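Local coordinates for protein BONZAI 1 (Arabidopsis thaliana, PDB 6KXT) that negatively regulates cell death, defence responses and several R genes, and binds phospholipids in a calcium-dependent manner, at residues K31-L36 against V55-L60. Sequence-based numbering, arbitrary orientation. Where two conformers were deposited one is given.
Sequences KSDPFL and VRKNDL. With SO4 (sulfate ion), chain D.
Asp33, in the conformer described, meets the type II turn of Arg56 to Asp59 through one carboxylate oxygen: its OD1 accepts the backbone N of Asn58 at 2.8 Å on the anti lone pair, with a bent N-H...O angle of 141°. Lys57, its chain bent at chi2 and chi3, curls back alongside this carboxylate, CD and CE packing near OD1 and Lys57 NZ ending 3.3 Å from Asp33 OD2 in a long, weak salt bridge. Where strand 34-40 begins, Arg56 N donates almost straight (174°) to Pro34 O at 3.0 Å, and a weak bond from Asp59 N reaches Ser32 O. Val55 lays CG1 against Asp33 CB (3.8 Å), while Lys31 brings CD to 3.2 Å from Asn58 O and its side chain crosses that of Leu60 at about a right angle. Arg56 points its guanidinium away from 31-36; NE and NH2 both grip Asp59 OD2, each 2.8 Å away and in the guanidinium plane, while NH1 and NH2 hold a sulfate, probably from the crystallisation liquor. A leucine replacing Arg56 would probably leave Asp59 OD2 without both guanidinium donors, though OD1 would keep Asn61 N. In this second C2 domain of the copine, Asp33 lies in the Ser-Asp-Pro-Phe sequence where calcium-binding C2 domains usually carry a ligand aspartate; here polar contacts, more than apolar packing, pin the loop to the strand's start.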
# COMPACT_ATOMS: atom_id res chain seq x y z
N LYS A 31 9.20 17.81 -7.07
CA LYS A 31 7.95 17.16 -6.65
C LYS A 31 8.17 15.65 -6.71
O LYS A 31 8.86 15.14 -7.62
CB LYS A 31 6.89 17.65 -7.63
CG LYS A 31 5.46 17.51 -7.24
CD LYS A 31 4.49 18.17 -8.24
CE LYS A 31 4.51 19.68 -8.30
NZ LYS A 31 3.31 20.17 -9.02
N SER A 32 7.50 14.92 -5.84
CA SER A 32 7.49 13.44 -5.91
C SER A 32 6.88 12.92 -7.20
O SER A 32 5.92 13.48 -7.72
CB SER A 32 6.74 12.90 -4.72
OG SER A 32 7.42 13.19 -3.49
N ASP A 33 7.46 11.81 -7.65
CA ASP A 33 6.89 10.93 -8.69
C ASP A 33 6.51 9.62 -8.03
O ASP A 33 7.27 8.66 -8.04
CB ASP A 33 7.91 10.67 -9.79
CG ASP A 33 8.45 11.96 -10.38
OD1 ASP A 33 7.63 12.76 -10.86
OD2 ASP A 33 9.71 12.14 -10.39
N PRO A 34 5.33 9.57 -7.36
CA PRO A 34 5.06 8.47 -6.47
C PRO A 34 4.53 7.19 -7.13
O PRO A 34 3.88 7.22 -8.15
CB PRO A 34 3.96 9.03 -5.57
CG PRO A 34 3.22 9.98 -6.46
CD PRO A 34 4.31 10.60 -7.32
N PHE A 35 4.88 6.11 -6.48
CA PHE A 35 4.34 4.77 -6.71
C PHE A 35 4.24 4.07 -5.36
O PHE A 35 4.84 4.50 -4.33
CB PHE A 35 5.24 4.00 -7.70
CG PHE A 35 6.62 3.61 -7.24
CD1 PHE A 35 7.64 4.55 -7.18
CD2 PHE A 35 6.92 2.32 -6.84
CE1 PHE A 35 8.91 4.21 -6.75
CE2 PHE A 35 8.21 1.96 -6.45
CZ PHE A 35 9.19 2.91 -6.40
N LEU A 36 3.40 3.02 -5.37
CA LEU A 36 3.22 2.18 -4.16
C LEU A 36 3.80 0.79 -4.39
O LEU A 36 3.70 0.26 -5.52
CB LEU A 36 1.75 1.98 -3.76
CG LEU A 36 0.92 3.22 -3.53
CD1 LEU A 36 -0.51 2.83 -3.15
CD2 LEU A 36 1.54 4.07 -2.46
N VAL A 55 4.28 4.47 -11.85
CA VAL A 55 4.74 5.79 -11.38
C VAL A 55 3.82 6.86 -11.92
O VAL A 55 3.47 6.82 -13.11
CB VAL A 55 6.19 6.03 -11.82
CG1 VAL A 55 6.66 7.40 -11.39
CG2 VAL A 55 7.09 4.96 -11.22
N ARG A 56 3.39 7.78 -11.07
CA ARG A 56 2.65 8.97 -11.53
C ARG A 56 3.56 10.17 -11.35
O ARG A 56 3.76 10.62 -10.22
CB ARG A 56 1.31 9.17 -10.82
CG ARG A 56 0.32 8.06 -11.13
CD ARG A 56 -0.96 8.19 -10.34
NE ARG A 56 -1.60 9.48 -10.55
CZ ARG A 56 -2.41 9.82 -11.59
NH1 ARG A 56 -2.80 8.92 -12.47
NH2 ARG A 56 -2.82 11.08 -11.65
N LYS A 57 3.96 10.78 -12.46
CA LYS A 57 4.92 11.90 -12.38
C LYS A 57 4.29 13.15 -11.74
O LYS A 57 3.18 13.52 -12.12
CB LYS A 57 5.43 12.20 -13.80
CG LYS A 57 6.30 11.15 -14.46
CD LYS A 57 7.73 11.24 -14.00
CE LYS A 57 8.40 12.54 -14.40
NZ LYS A 57 9.60 12.84 -13.58
N ASN A 58 5.03 13.77 -10.82
CA ASN A 58 4.75 15.13 -10.32
C ASN A 58 3.37 15.22 -9.68
O ASN A 58 2.61 16.20 -9.87
CB ASN A 58 4.93 16.14 -11.46
CG ASN A 58 6.39 16.30 -11.77
OD1 ASN A 58 7.16 16.60 -10.87
ND2 ASN A 58 6.73 16.05 -13.03
N ASP A 59 2.96 14.16 -8.99
CA ASP A 59 1.57 14.13 -8.45
C ASP A 59 1.59 14.01 -6.93
O ASP A 59 2.07 12.99 -6.40
CB ASP A 59 0.80 12.98 -9.09
CG ASP A 59 -0.69 12.96 -8.85
OD1 ASP A 59 -1.15 13.85 -8.15
OD2 ASP A 59 -1.33 12.05 -9.47
N LEU A 60 1.02 14.97 -6.23
CA LEU A 60 0.98 14.94 -4.75
C LEU A 60 -0.37 14.38 -4.27
O LEU A 60 -0.53 14.20 -3.05
CB LEU A 60 1.22 16.35 -4.18
CG LEU A 60 2.52 17.02 -4.64
CD1 LEU A 60 2.59 18.44 -4.09
CD2 LEU A 60 3.75 16.24 -4.17
S SO4 D . -5.43 11.52 -14.08
O1 SO4 D . -5.33 10.24 -13.50
O2 SO4 D . -4.74 12.52 -13.33
O3 SO4 D . -6.85 11.81 -14.08
O4 SO4 D . -4.90 11.52 -15.44
O HOH W 1 9.19 19.04 -9.76
O HOH W 2 9.52 15.10 -10.44